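Local coordinates for PILD processed protein (Shewanella oneidensis, PDB 4D40) that is a type IV pilin that probably assembles into surface pilus fibres, which in bacteria commonly serve in adhesion, at residues Arg5-Ala19 against Ser33-Ser45. Residues are numbered along the deposited sequence; the frame is centred on the assembly and turned at random. Where two conformers were deposited one is given.
Sequences RRFDAQQYLVTSAQA and SQSLANSPYYSFS
Tyr12 reaches from helix 2-27 across to strand 42-48 and the loop leading into it: its OH is held by the loop at Ala37, and its ring edge rests on Phe44 of the strand. The CD2 edge of the ring points into the face of Phe44 in a T-shaped pair, with centroids 4.9 Å apart and planes at 75°. Its OH accepts the backbone N-H of Ala37 in a nearly straight bond, Ala37 N to Tyr12 OH being 2.9 Å. Tyr12 carries its CG anti to the backbone N (chi1 -177°), which sends the ring out toward this loop. Beside it, CD2 of Leu36 packs 3.5 Å from Ser16 OG, and the extended Gln34 side chain donates from NE2 to Ser16 O at 3.2 Å.

Toward the start of the helix, Ala9 CB sits over the face of Tyr42, 3.8 Å from the ring centroid, and also touches the CZ end of Phe44. Leu13 CD2 meets the edge of Phe44. Farther out, Arg5 bends at chi3; its CD lies over the centre of the Tyr41 ring, 3.2 Å from Arg5 CD to the centroid, and the guanidinium runs on, flat and off-centre, as a cation-pi stack with planes 6° apart. Pro40 backs the opposite face. Gln65 bonds both Arg5 NE and Tyr42 OH.

Second-shell bonds shape the loop: Ser39 OG accepts from Tyr41 N and Tyr42 N in an ST turn and motif, while Asn38 OD1 takes Phe44 N. Within the pilin fold's helix-on-antiparallel-sheet packing, different chemistry thus fastens edge strand and alpha-beta loop: apolar and ring contacts through Tyr42 and Phe44, and two direct hydrogen bonds from the loop.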
loop_
_atom_site.group_PDB
_atom_site.type_symbol
_atom_site.label_atom_id
_atom_site.label_comp_id
_atom_site.label_asym_id
_atom_site.label_seq_id
_atom_site.Cartn_x
_atom_site.Cartn_y
_atom_site.Cartn_z
ATOM N N ARG A 5 6.995 -12.739 1.285
ATOM C CA ARG A 5 5.634 -12.324 0.988
ATOM C C ARG A 5 5.350 -10.905 1.482
ATOM O O ARG A 5 4.556 -10.186 0.877
ATOM C CB ARG A 5 4.638 -13.308 1.597
ATOM C CG ARG A 5 4.656 -14.665 0.921
ATOM C CD ARG A 5 3.470 -15.491 1.335
ATOM N NE ARG A 5 3.523 -15.864 2.746
ATOM C CZ ARG A 5 3.891 -17.057 3.208
ATOM N NH1 ARG A 5 4.253 -18.029 2.379
ATOM N NH2 ARG A 5 3.895 -17.280 4.515
ATOM N N ARG A 6 5.991 -10.512 2.580
ATOM C CA ARG A 6 5.916 -9.134 3.057
ATOM C C ARG A 6 6.506 -8.206 2.002
ATOM O O ARG A 6 5.943 -7.156 1.690
ATOM C CB ARG A 6 6.658 -8.969 4.388
ATOM C CG ARG A 6 6.478 -7.589 5.037
ATOM C CD ARG A 6 7.708 -7.175 5.836
ATOM N NE ARG A 6 8.102 -8.186 6.804
ATOM C CZ ARG A 6 9.318 -8.300 7.330
ATOM N NH1 ARG A 6 10.286 -7.455 6.996
ATOM N NH2 ARG A 6 9.568 -9.266 8.202
ATOM N N PHE A 7 7.642 -8.603 1.441
ATOM C CA PHE A 7 8.322 -7.760 0.467
ATOM C C PHE A 7 7.538 -7.730 -0.847
ATOM O O PHE A 7 7.494 -6.695 -1.522
ATOM C CB PHE A 7 9.757 -8.243 0.243
ATOM C CG PHE A 7 10.667 -8.055 1.439
ATOM C CD1 PHE A 7 10.538 -6.954 2.277
ATOM C CD2 PHE A 7 11.658 -8.979 1.716
ATOM C CE1 PHE A 7 11.371 -6.787 3.367
ATOM C CE2 PHE A 7 12.498 -8.817 2.809
ATOM C CZ PHE A 7 12.356 -7.717 3.631
ATOM N N ASP A 8 6.911 -8.851 -1.200
ATOM C CA ASP A 8 6.001 -8.895 -2.346
ATOM C C ASP A 8 4.870 -7.886 -2.184
ATOM O O ASP A 8 4.510 -7.177 -3.122
ATOM C CB ASP A 8 5.397 -10.291 -2.524
ATOM C CG ASP A 8 6.380 -11.295 -3.089
ATOM O OD1 ASP A 8 7.425 -10.887 -3.642
ATOM O OD2 ASP A 8 6.089 -12.504 -2.981
ATOM N N ALA A 9 4.293 -7.845 -0.989
ATOM C CA ALA A 9 3.216 -6.906 -0.696
ATOM C C ALA A 9 3.708 -5.469 -0.804
ATOM O O ALA A 9 3.016 -4.603 -1.346
ATOM C CB ALA A 9 2.646 -7.176 0.691
ATOM N N GLN A 10 4.911 -5.222 -0.297
ATOM C CA GLN A 10 5.515 -3.899 -0.384
ATOM C C GLN A 10 5.680 -3.480 -1.838
ATOM O O GLN A 10 5.373 -2.345 -2.201
ATOM C CB GLN A 10 6.867 -3.874 0.332
ATOM C CG GLN A 10 6.743 -3.873 1.844
ATOM C CD GLN A 10 8.064 -4.035 2.563
ATOM O OE1 GLN A 10 9.137 -3.782 2.008
ATOM N NE2 GLN A 10 7.994 -4.462 3.820
ATOM N N GLN A 11 6.152 -4.401 -2.668
ATOM C CA GLN A 11 6.366 -4.106 -4.080
ATOM C C GLN A 11 5.058 -3.738 -4.758
ATOM O O GLN A 11 5.030 -2.889 -5.642
ATOM C CB GLN A 11 7.005 -5.298 -4.785
ATOM C CG GLN A 11 8.466 -5.501 -4.444
ATOM C CD GLN A 11 9.048 -6.735 -5.108
ATOM O OE1 GLN A 11 8.704 -7.863 -4.756
ATOM N NE2 GLN A 11 9.926 -6.524 -6.079
ATOM N N TYR A 12 3.969 -4.363 -4.320
ATOM C CA TYR A 12 2.668 -4.128 -4.928
ATOM C C TYR A 12 2.106 -2.790 -4.480
ATOM O O TYR A 12 1.449 -2.104 -5.261
ATOM C CB TYR A 12 1.700 -5.254 -4.577
ATOM C CG TYR A 12 0.346 -5.129 -5.232
ATOM C CD1 TYR A 12 0.223 -5.094 -6.608
ATOM C CD2 TYR A 12 -0.814 -5.067 -4.471
ATOM C CE1 TYR A 12 -1.009 -4.987 -7.214
ATOM C CE2 TYR A 12 -2.054 -4.965 -5.072
ATOM C CZ TYR A 12 -2.144 -4.926 -6.445
ATOM O OH TYR A 12 -3.373 -4.829 -7.054
ATOM N N LEU A 13 2.353 -2.428 -3.224
ATOM C CA LEU A 13 1.961 -1.107 -2.731
ATOM C C LEU A 13 2.680 -0.038 -3.538
ATOM O O LEU A 13 2.097 0.998 -3.859
ATOM C CB LEU A 13 2.275 -0.951 -1.246
ATOM C CG LEU A 13 1.451 -1.839 -0.304
ATOM C CD1 LEU A 13 1.975 -1.736 1.113
ATOM C CD2 LEU A 13 -0.000 -1.449 -0.348
ATOM N N VAL A 14 3.939 -0.303 -3.876
ATOM C CA VAL A 14 4.751 0.679 -4.594
ATOM C C VAL A 14 4.236 0.878 -6.018
ATOM O O VAL A 14 4.040 2.013 -6.446
ATOM C CB VAL A 14 6.241 0.268 -4.599
ATOM C CG1 VAL A 14 7.051 1.059 -5.636
ATOM C CG2 VAL A 14 6.826 0.476 -3.214
ATOM N N THR A 15 3.991 -0.203 -6.752
ATOM C CA THR A 15 3.518 -0.038 -8.125
ATOM C C THR A 15 2.110 0.566 -8.099
ATOM O O THR A 15 1.724 1.301 -9.009
ATOM C CB THR A 15 3.540 -1.359 -8.917
ATOM O OG1 THR A 15 2.830 -2.370 -8.204
ATOM C CG2 THR A 15 4.972 -1.813 -9.142
ATOM N N SER A 16 1.361 0.294 -7.035
ATOM C CA SER A 16 0.047 0.911 -6.874
ATOM C C SER A 16 0.164 2.416 -6.657
ATOM O O SER A 16 -0.603 3.187 -7.237
ATOM C CB SER A 16 -0.708 0.271 -5.716
ATOM O OG SER A 16 -1.007 -1.087 -6.023
ATOM N N ALA A 17 1.125 2.828 -5.839
ATOM C CA ALA A 17 1.350 4.250 -5.586
ATOM C C ALA A 17 1.795 4.951 -6.866
ATOM O O ALA A 17 1.462 6.120 -7.093
ATOM C CB ALA A 17 2.397 4.447 -4.487
ATOM N N GLN A 18 2.554 4.239 -7.693
ATOM C CA GLN A 18 3.062 4.810 -8.942
ATOM C C GLN A 18 1.918 5.055 -9.924
ATOM O O GLN A 18 1.897 6.051 -10.654
ATOM C CB GLN A 18 4.127 3.893 -9.559
ATOM C CG GLN A 18 5.411 3.853 -8.731
ATOM C CD GLN A 18 6.383 2.793 -9.171
ATOM O OE1 GLN A 18 6.082 1.963 -10.029
ATOM N NE2 GLN A 18 7.584 2.824 -8.594
ATOM N N ALA A 19 0.950 4.151 -9.929
ATOM C CA ALA A 19 -0.225 4.324 -10.769
ATOM C C ALA A 19 -1.066 5.507 -10.280
ATOM O O ALA A 19 -1.613 6.263 -11.085
ATOM C CB ALA A 19 -1.050 3.052 -10.788
ATOM N N SER A 33 -11.332 5.778 -6.180
ATOM C CA SER A 33 -11.085 4.364 -5.893
ATOM C C SER A 33 -9.949 3.797 -6.730
ATOM O O SER A 33 -9.538 4.394 -7.719
ATOM C CB SER A 33 -12.352 3.539 -6.143
ATOM O OG SER A 33 -12.734 3.581 -7.509
ATOM N N GLN A 34 -9.455 2.631 -6.325
ATOM C CA GLN A 34 -8.421 1.920 -7.066
ATOM C C GLN A 34 -8.671 0.432 -6.884
ATOM O O GLN A 34 -8.862 -0.030 -5.759
ATOM C CB GLN A 34 -7.015 2.291 -6.582
ATOM C CG GLN A 34 -5.885 1.640 -7.388
ATOM C CD GLN A 34 -4.495 2.013 -6.880
ATOM O OE1 GLN A 34 -4.295 2.227 -5.683
ATOM N NE2 GLN A 34 -3.525 2.091 -7.794
ATOM N N SER A 35 -8.692 -0.309 -7.987
ATOM C CA SER A 35 -8.877 -1.752 -7.932
ATOM C C SER A 35 -7.575 -2.426 -7.517
ATOM O O SER A 35 -6.531 -2.226 -8.143
ATOM C CB SER A 35 -9.350 -2.285 -9.284
ATOM O OG SER A 35 -9.635 -3.670 -9.210
ATOM N N LEU A 36 -7.641 -3.219 -6.454
ATOM C CA LEU A 36 -6.467 -3.895 -5.926
ATOM C C LEU A 36 -6.767 -5.372 -5.784
ATOM O O LEU A 36 -7.899 -5.754 -5.496
ATOM C CB LEU A 36 -6.056 -3.306 -4.579
ATOM C CG LEU A 36 -5.693 -1.820 -4.573
ATOM C CD1 LEU A 36 -5.615 -1.315 -3.146
ATOM C CD2 LEU A 36 -4.380 -1.601 -5.299
ATOM N N ALA A 37 -5.746 -6.196 -5.995
ATOM C CA ALA A 37 -5.901 -7.649 -5.947
ATOM C C ALA A 37 -5.392 -8.210 -4.631
ATOM O O ALA A 37 -4.219 -8.061 -4.307
ATOM C CB ALA A 37 -5.165 -8.288 -7.102
ATOM N N ASN A 38 -6.272 -8.867 -3.881
ATOM C CA ASN A 38 -5.868 -9.538 -2.651
ATOM C C ASN A 38 -5.229 -10.897 -2.909
ATOM O O ASN A 38 -5.385 -11.484 -3.982
ATOM C CB ASN A 38 -7.062 -9.718 -1.714
ATOM C CG ASN A 38 -7.567 -8.410 -1.168
ATOM O OD1 ASN A 38 -6.886 -7.396 -1.246
ATOM N ND2 ASN A 38 -8.766 -8.428 -0.597
ATOM N N SER A 39 -4.503 -11.377 -1.906
ATOM C CA SER A 39 -3.878 -12.692 -1.931
ATOM C C SER A 39 -4.313 -13.450 -0.692
ATOM O O SER A 39 -4.965 -12.889 0.175
ATOM C CB SER A 39 -2.356 -12.572 -1.960
ATOM O OG SER A 39 -1.868 -12.218 -0.675
ATOM N N PRO A 40 -3.937 -14.725 -0.591
ATOM C CA PRO A 40 -4.235 -15.454 0.646
ATOM C C PRO A 40 -3.525 -14.878 1.873
ATOM O O PRO A 40 -3.887 -15.233 2.999
ATOM C CB PRO A 40 -3.731 -16.866 0.346
ATOM C CG PRO A 40 -3.753 -16.970 -1.141
ATOM C CD PRO A 40 -3.397 -15.610 -1.638
ATOM N N TYR A 41 -2.553 -13.996 1.648
ATOM C CA TYR A 41 -1.670 -13.517 2.708
ATOM C C TYR A 41 -1.874 -12.056 3.088
ATOM O O TYR A 41 -1.600 -11.678 4.231
ATOM C CB TYR A 41 -0.219 -13.721 2.288
ATOM C CG TYR A 41 0.103 -15.161 1.988
ATOM C CD1 TYR A 41 0.312 -16.061 3.017
ATOM C CD2 TYR A 41 0.197 -15.616 0.683
ATOM C CE1 TYR A 41 0.608 -17.381 2.761
ATOM C CE2 TYR A 41 0.494 -16.942 0.413
ATOM C CZ TYR A 41 0.698 -17.814 1.460
ATOM O OH TYR A 41 1.000 -19.131 1.217
ATOM N N TYR A 42 -2.352 -11.247 2.149
ATOM C CA TYR A 42 -2.606 -9.836 2.415
ATOM C C TYR A 42 -3.891 -9.352 1.765
ATOM O O TYR A 42 -4.247 -9.772 0.661
ATOM C CB TYR A 42 -1.449 -8.950 1.917
ATOM C CG TYR A 42 -0.204 -9.016 2.772
ATOM C CD1 TYR A 42 -0.037 -8.169 3.858
ATOM C CD2 TYR A 42 0.807 -9.915 2.483
ATOM C CE1 TYR A 42 1.097 -8.234 4.649
ATOM C CE2 TYR A 42 1.942 -9.993 3.263
ATOM C CZ TYR A 42 2.086 -9.146 4.340
ATOM O OH TYR A 42 3.217 -9.221 5.113
ATOM N N SER A 43 -4.562 -8.447 2.468
ATOM C CA SER A 43 -5.712 -7.732 1.944
ATOM C C SER A 43 -5.296 -6.292 1.726
ATOM O O SER A 43 -4.813 -5.644 2.651
ATOM C CB SER A 43 -6.892 -7.821 2.910
ATOM O OG SER A 43 -7.242 -9.169 3.132
ATOM N N PHE A 44 -5.471 -5.803 0.501
ATOM C CA PHE A 44 -5.017 -4.458 0.142
ATOM C C PHE A 44 -6.175 -3.469 0.072
ATOM O O PHE A 44 -7.270 -3.814 -0.382
ATOM C CB PHE A 44 -4.286 -4.486 -1.198
ATOM C CG PHE A 44 -3.063 -5.352 -1.201
ATOM C CD1 PHE A 44 -1.830 -4.841 -0.825
ATOM C CD2 PHE A 44 -3.142 -6.682 -1.580
ATOM C CE1 PHE A 44 -0.700 -5.641 -0.832
ATOM C CE2 PHE A 44 -2.018 -7.479 -1.592
ATOM C CZ PHE A 44 -0.795 -6.957 -1.211
ATOM N N SER A 45 -5.931 -2.240 0.522
ATOM C CA SER A 45 -6.946 -1.201 0.478
ATOM C C SER A 45 -6.346 0.134 0.061
ATOM O O SER A 45 -5.171 0.397 0.302
ATOM C CB SER A 45 -7.633 -1.057 1.844
ATOM O OG SER A 45 -6.713 -0.646 2.850
HETATM O O HOH W 1 -3.955 -3.385 -8.949
#